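Local coordinates for protein probable zinc protease PqqL (Escherichia coli, PDB 6OFT) that probably acts as a zinc-dependent metalloendopeptidase of the M16 family in the periplasm, this chain being the first half of the protein, at residues Pro4-Gly12 / Arg19-His27; Asn33-Gly41 / Arg379-Leu390. One frame throughout, in Å; residues are numbered along the deposited sequence.

Contact 1: Pro4-Gly12 / Arg19-His27. With PO4 (phosphate ion), chain D.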
loop_
_atom_site.group_PDB
_atom_site.type_symbol
_atom_site.label_atom_id
_atom_site.label_comp_id
_atom_site.label_asym_id
_atom_site.label_seq_id
_atom_site.Cartn_x
_atom_site.Cartn_y
_atom_site.Cartn_z
ATOM N N PRO A 4 -14.723 3.174 -16.621
ATOM C CA PRO A 4 -13.894 4.104 -17.418
ATOM C C PRO A 4 -12.819 4.785 -16.574
ATOM O O PRO A 4 -13.010 4.991 -15.369
ATOM C CB PRO A 4 -14.916 5.133 -17.928
ATOM C CG PRO A 4 -15.964 5.182 -16.852
ATOM C CD PRO A 4 -16.044 3.761 -16.306
ATOM N N GLN A 5 -11.684 5.124 -17.205
ATOM C CA GLN A 5 -10.626 5.852 -16.513
ATOM C C GLN A 5 -10.915 7.346 -16.696
ATOM O O GLN A 5 -11.652 7.730 -17.612
ATOM C CB GLN A 5 -9.202 5.451 -16.995
ATOM C CG GLN A 5 -8.885 5.810 -18.458
ATOM C CD GLN A 5 -7.500 5.410 -18.944
ATOM O OE1 GLN A 5 -6.892 4.415 -18.497
ATOM N NE2 GLN A 5 -6.987 6.172 -19.912
ATOM N N ASP A 6 -10.370 8.176 -15.795
ATOM C CA ASP A 6 -10.499 9.629 -15.803
ATOM C C ASP A 6 -10.249 10.160 -17.201
ATOM O O ASP A 6 -9.217 9.897 -17.825
ATOM C CB ASP A 6 -9.492 10.236 -14.799
ATOM C CG ASP A 6 -9.602 11.734 -14.562
ATOM O OD1 ASP A 6 -9.350 12.167 -13.435
ATOM O OD2 ASP A 6 -9.952 12.468 -15.503
ATOM N N GLU A 7 -11.234 10.883 -17.684
ATOM C CA GLU A 7 -11.336 11.576 -18.943
ATOM C C GLU A 7 -10.052 12.365 -19.319
ATOM O O GLU A 7 -9.656 12.371 -20.490
ATOM C CB GLU A 7 -12.504 12.537 -18.725
ATOM C CG GLU A 7 -13.052 13.129 -19.951
ATOM C CD GLU A 7 -12.593 14.547 -20.121
ATOM O OE1 GLU A 7 -12.537 15.327 -19.142
ATOM O OE2 GLU A 7 -12.291 14.869 -21.279
ATOM N N LYS A 8 -9.423 13.025 -18.318
ATOM C CA LYS A 8 -8.190 13.825 -18.452
ATOM C C LYS A 8 -6.895 12.981 -18.494
ATOM O O LYS A 8 -5.826 13.513 -18.815
ATOM C CB LYS A 8 -8.097 14.862 -17.313
ATOM C CG LYS A 8 -9.230 15.894 -17.301
ATOM C CD LYS A 8 -8.800 17.155 -16.569
ATOM C CE LYS A 8 -9.441 17.333 -15.218
ATOM N NZ LYS A 8 -10.832 17.837 -15.327
ATOM N N LEU A 9 -6.976 11.682 -18.145
ATOM C CA LEU A 9 -5.804 10.812 -18.152
ATOM C C LEU A 9 -5.410 10.404 -19.575
ATOM O O LEU A 9 -6.260 9.981 -20.366
ATOM C CB LEU A 9 -6.010 9.570 -17.261
ATOM C CG LEU A 9 -4.848 8.583 -17.164
ATOM C CD1 LEU A 9 -3.655 9.190 -16.423
ATOM C CD2 LEU A 9 -5.294 7.292 -16.489
ATOM N N ILE A 10 -4.116 10.517 -19.883
ATOM C CA ILE A 10 -3.592 10.145 -21.195
ATOM C C ILE A 10 -2.755 8.883 -21.003
ATOM O O ILE A 10 -1.804 8.909 -20.233
ATOM C CB ILE A 10 -2.782 11.327 -21.787
ATOM C CG1 ILE A 10 -3.692 12.543 -22.047
ATOM C CG2 ILE A 10 -2.032 10.920 -23.051
ATOM C CD1 ILE A 10 -2.990 13.855 -21.963
ATOM N N THR A 11 -3.152 7.770 -21.640
ATOM C CA THR A 11 -2.432 6.495 -21.539
ATOM C C THR A 11 -2.072 5.990 -22.919
ATOM O O THR A 11 -2.764 6.282 -23.891
ATOM C CB THR A 11 -3.222 5.409 -20.767
ATOM O OG1 THR A 11 -4.485 5.190 -21.394
ATOM C CG2 THR A 11 -3.406 5.738 -19.313
ATOM N N GLY A 12 -1.023 5.195 -22.983
ATOM C CA GLY A 12 -0.572 4.636 -24.245
ATOM C C GLY A 12 0.741 3.916 -24.118
ATOM O O GLY A 12 1.295 3.800 -23.025
ATOM N N ARG A 19 5.075 1.824 -21.507
ATOM C CA ARG A 19 3.765 2.425 -21.290
ATOM C C ARG A 19 3.944 3.792 -20.663
ATOM O O ARG A 19 4.955 4.043 -20.015
ATOM C CB ARG A 19 2.897 1.540 -20.376
ATOM C CG ARG A 19 2.297 0.284 -21.038
ATOM C CD ARG A 19 1.745 -0.664 -19.971
ATOM N NE ARG A 19 2.805 -1.510 -19.410
ATOM C CZ ARG A 19 2.678 -2.335 -18.372
ATOM N NH1 ARG A 19 1.523 -2.421 -17.719
ATOM N NH2 ARG A 19 3.710 -3.069 -17.970
ATOM N N TYR A 20 2.977 4.687 -20.860
ATOM C CA TYR A 20 3.028 6.013 -20.236
ATOM C C TYR A 20 1.661 6.419 -19.752
ATOM O O TYR A 20 0.648 5.946 -20.275
ATOM C CB TYR A 20 3.643 7.081 -21.157
ATOM C CG TYR A 20 3.049 7.126 -22.551
ATOM C CD1 TYR A 20 1.896 7.859 -22.818
ATOM C CD2 TYR A 20 3.660 6.467 -23.611
ATOM C CE1 TYR A 20 1.326 7.876 -24.092
ATOM C CE2 TYR A 20 3.119 6.504 -24.893
ATOM C CZ TYR A 20 1.954 7.213 -25.132
ATOM O OH TYR A 20 1.439 7.261 -26.404
ATOM N N MET A 21 1.633 7.272 -18.724
ATOM C CA MET A 21 0.415 7.804 -18.120
ATOM C C MET A 21 0.690 9.248 -17.822
ATOM O O MET A 21 1.672 9.563 -17.142
ATOM C CB MET A 21 0.033 7.064 -16.829
ATOM C CG MET A 21 -0.083 5.573 -16.982
ATOM S SD MET A 21 -0.724 4.853 -15.475
ATOM C CE MET A 21 -2.269 4.229 -16.080
ATOM N N ILE A 22 -0.123 10.129 -18.393
ATOM C CA ILE A 22 0.004 11.580 -18.223
ATOM C C ILE A 22 -1.277 12.143 -17.628
ATOM O O ILE A 22 -2.373 11.883 -18.131
ATOM C CB ILE A 22 0.388 12.301 -19.543
ATOM C CG1 ILE A 22 1.718 11.743 -20.131
ATOM C CG2 ILE A 22 0.449 13.843 -19.338
ATOM C CD1 ILE A 22 1.835 11.948 -21.606
ATOM N N TYR A 23 -1.129 12.941 -16.560
ATOM C CA TYR A 23 -2.269 13.548 -15.898
ATOM C C TYR A 23 -1.973 15.003 -15.592
ATOM O O TYR A 23 -0.999 15.273 -14.885
ATOM C CB TYR A 23 -2.673 12.773 -14.630
ATOM C CG TYR A 23 -4.060 13.146 -14.147
ATOM C CD1 TYR A 23 -5.193 12.536 -14.679
ATOM C CD2 TYR A 23 -4.244 14.145 -13.198
ATOM C CE1 TYR A 23 -6.474 12.917 -14.285
ATOM C CE2 TYR A 23 -5.522 14.530 -12.787
ATOM C CZ TYR A 23 -6.635 13.908 -13.330
ATOM O OH TYR A 23 -7.896 14.277 -12.926
ATOM N N PRO A 24 -2.800 15.957 -16.099
ATOM C CA PRO A 24 -2.540 17.378 -15.800
ATOM C C PRO A 24 -2.949 17.748 -14.385
ATOM O O PRO A 24 -3.958 17.253 -13.894
ATOM C CB PRO A 24 -3.391 18.121 -16.835
ATOM C CG PRO A 24 -4.498 17.165 -17.166
ATOM C CD PRO A 24 -4.004 15.785 -16.954
ATOM N N HIS A 25 -2.161 18.611 -13.729
ATOM C CA HIS A 25 -2.448 19.104 -12.383
ATOM C C HIS A 25 -1.704 20.411 -12.156
ATOM O O HIS A 25 -0.557 20.521 -12.555
ATOM C CB HIS A 25 -2.120 18.064 -11.294
ATOM C CG HIS A 25 -2.829 18.343 -9.998
ATOM N ND1 HIS A 25 -4.203 18.368 -9.926
ATOM C CD2 HIS A 25 -2.328 18.630 -8.772
ATOM C CE1 HIS A 25 -4.504 18.641 -8.671
ATOM N NE2 HIS A 25 -3.411 18.822 -7.940
ATOM N N ALA A 26 -2.344 21.404 -11.553
ATOM C CA ALA A 26 -1.688 22.707 -11.356
ATOM C C ALA A 26 -1.741 23.169 -9.893
ATOM O O ALA A 26 -1.982 24.339 -9.609
ATOM C CB ALA A 26 -2.311 23.752 -12.287
ATOM N N HIS A 27 -1.501 22.234 -8.968
ATOM C CA HIS A 27 -1.458 22.486 -7.530
ATOM C C HIS A 27 -0.339 21.593 -6.931
ATOM O O HIS A 27 -0.571 20.398 -6.693
ATOM C CB HIS A 27 -2.832 22.235 -6.886
ATOM C CG HIS A 27 -2.923 22.643 -5.448
ATOM N ND1 HIS A 27 -2.887 21.706 -4.427
ATOM C CD2 HIS A 27 -3.040 23.877 -4.905
ATOM C CE1 HIS A 27 -3.007 22.395 -3.304
ATOM N NE2 HIS A 27 -3.086 23.705 -3.540
HETATM P P PO4 D . -6.999 18.654 -12.356
HETATM O O1 PO4 D . -6.379 17.741 -11.281
HETATM O O2 PO4 D . -8.591 18.616 -12.193
HETATM O O3 PO4 D . -6.488 20.165 -12.216
HETATM O O4 PO4 D . -6.595 18.067 -13.788
#

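Contact 2: Asn33-Gly41 / Arg379-Leu390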
loop_
_atom_site.group_PDB
_atom_site.type_symbol
_atom_site.label_atom_id
_atom_site.label_comp_id
_atom_site.label_asym_id
_atom_site.label_seq_id
_atom_site.Cartn_x
_atom_site.Cartn_y
_atom_site.Cartn_z
ATOM N N ASN A 33 5.734 15.831 -11.506
ATOM C CA ASN A 33 6.303 14.610 -10.979
ATOM C C ASN A 33 6.573 13.735 -12.179
ATOM O O ASN A 33 5.724 13.616 -13.078
ATOM C CB ASN A 33 5.350 13.911 -10.016
ATOM C CG ASN A 33 5.377 14.459 -8.620
ATOM O OD1 ASN A 33 6.191 15.319 -8.269
ATOM N ND2 ASN A 33 4.458 13.990 -7.801
ATOM N N LEU A 34 7.791 13.203 -12.239
ATOM C CA LEU A 34 8.228 12.289 -13.293
ATOM C C LEU A 34 8.667 11.037 -12.566
ATOM O O LEU A 34 9.607 11.092 -11.766
ATOM C CB LEU A 34 9.382 12.878 -14.136
ATOM C CG LEU A 34 9.159 14.235 -14.821
ATOM C CD1 LEU A 34 10.433 14.698 -15.495
ATOM C CD2 LEU A 34 8.013 14.181 -15.858
ATOM N N TRP A 35 7.898 9.946 -12.728
ATOM C CA TRP A 35 8.182 8.685 -12.059
ATOM C C TRP A 35 8.367 7.582 -13.072
ATOM O O TRP A 35 7.505 7.397 -13.940
ATOM C CB TRP A 35 7.029 8.253 -11.114
ATOM C CG TRP A 35 6.809 9.034 -9.843
ATOM C CD1 TRP A 35 7.268 10.289 -9.537
ATOM C CD2 TRP A 35 5.965 8.640 -8.755
ATOM N NE1 TRP A 35 6.815 10.669 -8.293
ATOM C CE2 TRP A 35 6.004 9.678 -7.793
ATOM C CE3 TRP A 35 5.167 7.506 -8.501
ATOM C CZ2 TRP A 35 5.249 9.632 -6.610
ATOM C CZ3 TRP A 35 4.458 7.438 -7.304
ATOM C CH2 TRP A 35 4.514 8.485 -6.370
ATOM N N LEU A 36 9.451 6.799 -12.921
ATOM C CA LEU A 36 9.692 5.623 -13.739
ATOM C C LEU A 36 9.345 4.416 -12.862
ATOM O O LEU A 36 9.966 4.188 -11.810
ATOM C CB LEU A 36 11.138 5.540 -14.267
ATOM C CG LEU A 36 11.485 4.227 -15.011
ATOM C CD1 LEU A 36 10.616 4.055 -16.306
ATOM C CD2 LEU A 36 12.996 4.136 -15.305
ATOM N N GLN A 37 8.346 3.650 -13.304
ATOM C CA GLN A 37 7.849 2.499 -12.575
ATOM C C GLN A 37 8.226 1.179 -13.241
ATOM O O GLN A 37 7.782 0.885 -14.344
ATOM C CB GLN A 37 6.318 2.640 -12.368
ATOM C CG GLN A 37 5.606 1.406 -11.794
ATOM C CD GLN A 37 4.122 1.604 -11.849
ATOM O OE1 GLN A 37 3.529 1.736 -12.922
ATOM N NE2 GLN A 37 3.488 1.660 -10.698
ATOM N N ILE A 38 9.035 0.375 -12.538
ATOM C CA ILE A 38 9.436 -0.958 -12.985
ATOM C C ILE A 38 8.427 -1.875 -12.333
ATOM O O ILE A 38 8.316 -1.860 -11.112
ATOM C CB ILE A 38 10.902 -1.335 -12.572
ATOM C CG1 ILE A 38 11.923 -0.163 -12.792
ATOM C CG2 ILE A 38 11.357 -2.641 -13.236
ATOM C CD1 ILE A 38 12.090 0.439 -14.193
ATOM N N HIS A 39 7.730 -2.698 -13.121
ATOM C CA HIS A 39 6.687 -3.585 -12.589
ATOM C C HIS A 39 7.240 -4.864 -11.955
ATOM O O HIS A 39 6.601 -5.933 -12.032
ATOM C CB HIS A 39 5.637 -3.889 -13.667
ATOM C CG HIS A 39 4.859 -2.682 -14.099
ATOM N ND1 HIS A 39 3.564 -2.473 -13.671
ATOM C CD2 HIS A 39 5.218 -1.668 -14.921
ATOM C CE1 HIS A 39 3.172 -1.342 -14.240
ATOM N NE2 HIS A 39 4.136 -0.822 -15.003
ATOM N N THR A 40 8.432 -4.746 -11.319
ATOM C CA THR A 40 9.129 -5.844 -10.655
ATOM C C THR A 40 9.784 -5.307 -9.391
ATOM O O THR A 40 10.468 -4.274 -9.437
ATOM C CB THR A 40 10.210 -6.461 -11.574
ATOM O OG1 THR A 40 9.623 -6.952 -12.772
ATOM C CG2 THR A 40 11.021 -7.584 -10.882
ATOM N N GLY A 41 9.560 -6.031 -8.296
ATOM C CA GLY A 41 10.147 -5.800 -6.985
ATOM C C GLY A 41 10.848 -7.053 -6.479
ATOM O O GLY A 41 11.345 -7.855 -7.267
ATOM N N ARG A 379 1.540 14.733 -4.734
ATOM C CA ARG A 379 2.154 13.473 -4.304
ATOM C C ARG A 379 1.118 12.327 -4.192
ATOM O O ARG A 379 1.320 11.260 -4.776
ATOM C CB ARG A 379 2.911 13.691 -2.976
ATOM C CG ARG A 379 3.404 12.393 -2.337
ATOM C CD ARG A 379 4.778 12.490 -1.716
ATOM N NE ARG A 379 5.420 11.171 -1.719
ATOM C CZ ARG A 379 6.264 10.745 -2.657
ATOM N NH1 ARG A 379 6.612 11.543 -3.662
ATOM N NH2 ARG A 379 6.784 9.527 -2.584
ATOM N N MET A 380 0.010 12.561 -3.450
ATOM C CA MET A 380 -1.071 11.597 -3.237
ATOM C C MET A 380 -1.733 11.197 -4.562
ATOM O O MET A 380 -2.013 10.025 -4.775
ATOM C CB MET A 380 -2.103 12.158 -2.241
ATOM C CG MET A 380 -3.258 11.202 -1.934
ATOM S SD MET A 380 -2.761 9.525 -1.411
ATOM C CE MET A 380 -1.876 9.906 0.156
ATOM N N LEU A 381 -1.965 12.171 -5.449
ATOM C CA LEU A 381 -2.538 11.932 -6.772
ATOM C C LEU A 381 -1.568 11.091 -7.629
ATOM O O LEU A 381 -2.005 10.136 -8.287
ATOM C CB LEU A 381 -2.869 13.286 -7.431
ATOM C CG LEU A 381 -3.400 13.263 -8.860
ATOM C CD1 LEU A 381 -4.717 12.494 -8.965
ATOM C CD2 LEU A 381 -3.562 14.674 -9.387
ATOM N N THR A 382 -0.254 11.398 -7.574
ATOM C CA THR A 382 0.754 10.616 -8.327
ATOM C C THR A 382 0.795 9.164 -7.817
ATOM O O THR A 382 0.866 8.227 -8.629
ATOM C CB THR A 382 2.150 11.279 -8.317
ATOM O OG1 THR A 382 2.011 12.669 -8.587
ATOM C CG2 THR A 382 3.098 10.666 -9.355
ATOM N N SER A 383 0.698 8.987 -6.476
ATOM C CA SER A 383 0.705 7.662 -5.834
ATOM C C SER A 383 -0.506 6.828 -6.250
ATOM O O SER A 383 -0.347 5.648 -6.555
ATOM C CB SER A 383 0.768 7.789 -4.310
ATOM O OG SER A 383 1.938 8.496 -3.938
ATOM N N ARG A 384 -1.721 7.446 -6.268
ATOM C CA ARG A 384 -2.958 6.760 -6.670
ATOM C C ARG A 384 -2.854 6.269 -8.119
ATOM O O ARG A 384 -3.268 5.151 -8.416
ATOM C CB ARG A 384 -4.199 7.665 -6.451
ATOM C CG ARG A 384 -5.518 6.986 -6.833
ATOM C CD ARG A 384 -6.770 7.626 -6.216
ATOM N NE ARG A 384 -7.329 8.708 -7.026
ATOM C CZ ARG A 384 -8.211 8.541 -8.012
ATOM N NH1 ARG A 384 -8.617 7.322 -8.353
ATOM N NH2 ARG A 384 -8.677 9.591 -8.677
ATOM N N LEU A 385 -2.301 7.102 -9.018
ATOM C CA LEU A 385 -2.119 6.733 -10.430
ATOM C C LEU A 385 -1.079 5.599 -10.564
ATOM O O LEU A 385 -1.288 4.650 -11.333
ATOM C CB LEU A 385 -1.721 7.970 -11.271
ATOM C CG LEU A 385 -1.641 7.756 -12.781
ATOM C CD1 LEU A 385 -2.977 7.266 -13.352
ATOM C CD2 LEU A 385 -1.169 9.031 -13.499
ATOM N N ALA A 386 0.006 5.662 -9.772
ATOM C CA ALA A 386 1.032 4.599 -9.754
ATOM C C ALA A 386 0.405 3.265 -9.299
ATOM O O ALA A 386 0.702 2.214 -9.862
ATOM C CB ALA A 386 2.186 4.988 -8.832
ATOM N N SER A 387 -0.488 3.329 -8.301
ATOM C CA SER A 387 -1.210 2.175 -7.767
ATOM C C SER A 387 -2.139 1.569 -8.828
ATOM O O SER A 387 -2.201 0.349 -8.961
ATOM C CB SER A 387 -2.020 2.594 -6.541
ATOM O OG SER A 387 -2.435 1.444 -5.829
ATOM N N SER A 388 -2.863 2.419 -9.594
ATOM C CA SER A 388 -3.755 1.950 -10.668
ATOM C C SER A 388 -2.943 1.241 -11.736
ATOM O O SER A 388 -3.345 0.186 -12.238
ATOM C CB SER A 388 -4.519 3.124 -11.284
ATOM O OG SER A 388 -5.225 3.795 -10.261
ATOM N N SER A 389 -1.778 1.797 -12.046
ATOM C CA SER A 389 -0.837 1.241 -13.017
ATOM C C SER A 389 -0.304 -0.127 -12.570
ATOM O O SER A 389 -0.261 -1.074 -13.374
ATOM C CB SER A 389 0.320 2.206 -13.242
ATOM O OG SER A 389 1.222 1.680 -14.197
ATOM N N LEU A 390 0.089 -0.233 -11.294
ATOM C CA LEU A 390 0.613 -1.485 -10.746
ATOM C C LEU A 390 -0.444 -2.617 -10.770
ATOM O O LEU A 390 -0.135 -3.758 -11.129
ATOM C CB LEU A 390 1.118 -1.235 -9.321
ATOM C CG LEU A 390 1.657 -2.447 -8.561
ATOM C CD1 LEU A 390 3.071 -2.766 -8.978
ATOM C CD2 LEU A 390 1.578 -2.230 -7.052
HETATM O O HOH W 1 2.253 -4.602 -12.398
#

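Contact 1: Pro4-Gly12 / Arg19-His27
The antiparallel beta hairpin of strands 10-13 and 19-24 forms one border of the six-stranded sheet in this M16 domain, and Ile10 and Gly12 pair there with Ile22 and Tyr20. Ile10 N to Ile22 O and Ile22 N to Ile10 O both measure 2.8 Å. At the other hydrogen-bonded pair Gly12 N to Tyr20 O is longer, 3.3 Å, and bent to 143°. Tyr20 CG sits between its own backbone N and carbonyl carbon (chi1 50°), which swings the ring across to the partner strand, over Gly12: Gly12 CA lies 4.0 Å from the ring centroid, a CH-pi contact over the face. A serine in place of Tyr20 would probably leave the Gly12 backbone without this aromatic cover. Ahead of strand 10-13, Asp6 OD1 receives the hydroxyl of Tyr23, a residue of strand 19-24, at 2.6 Å, from above the carboxylate plane, with carboxylate and ring 76° apart. Asp6 OD2 accepts from Lys8 N (2.9 Å), an Asx turn that probably helps to hold the carboxylate in place for Tyr23. His25 ND1 donates in its ring plane to phosphate O1 at 2.6 Å; the ion, probably from the crystallisation liquor, is also held by Gln373 and Arg376. Helix 209-220 packs on Ile10, Tyr20 and Ile22, helix 378-391 on Leu9 and Met21, and strand 199-205 continues the sheet beyond strand 19-24.

Contact 2: Asn33-Gly41 / Arg379-Leu390
Asn33, Trp35 and Gln37, alternate residues of strand 31-38, direct their side chains at helix 378-391; the axes of segments 33-38 and 379-390 come within 10.2 Å and run 28° apart. Trp35 presents one indole face to Thr382: CG2 stands 3.5 Å from the six-membered ring centroid, only 14° off the normal, a CH-pi contact. Ala386 CB meets the edge of the same ring, 3.7 Å from Trp35 CZ3. Thr382 divides its branches, because chi1 of -45° sets CG2 anti to the backbone N, over the indole, and leaves OG1 to accept from Asn33 ND2 at 2.9 Å; OG1 is also hydrogen-bonded to Leu378 O. Gln37 leaves its strand with CG beside the carbonyl carbon and the chain extended, delivering its amide to the helix. There OE1 accepts from Ser389 OG at 2.6 Å in the carbonyl plane, and NE2 donates to Ala386 O at 3.0 Å. Leu390 N reaches that oxygen from the opposite face of its plane. A water links His39 ND1 to Leu390 O, while His39 NE2 is hydrogen-bonded to Thr200 OG1. With Glu95 as a second partner for NE2, the buried Gln37 amide is gripped at both ends, so its rotation is probably fixed and its polar atoms met by the helix and by Glu95.

Overall arrangement
Both contacts build on the same six-stranded sheet, but at different depths. Contact 1 is partly buried, its centre about 21 Å from the centre of the chain, and pairs neighbouring strands mainly through backbone bonds. Contact 2 is buried, about 11 Å from that centre, and joins residues over 330 positions apart mainly by side chains, which also reach backbone oxygens of the helix, through amides, hydroxyls and an indole face. Helix 378-391 serves both: Leu385 CD1 lies 3.7 Å from Leu9 CD1, and Ser389 CB 3.6 Å from Met21 SD. Strand 199-205 separates strands 19-24 and 31-38 in the sheet. Contact 2 is also nearer the predicted active site, with the Gln37 side chain about 11 Å from that of Glu57.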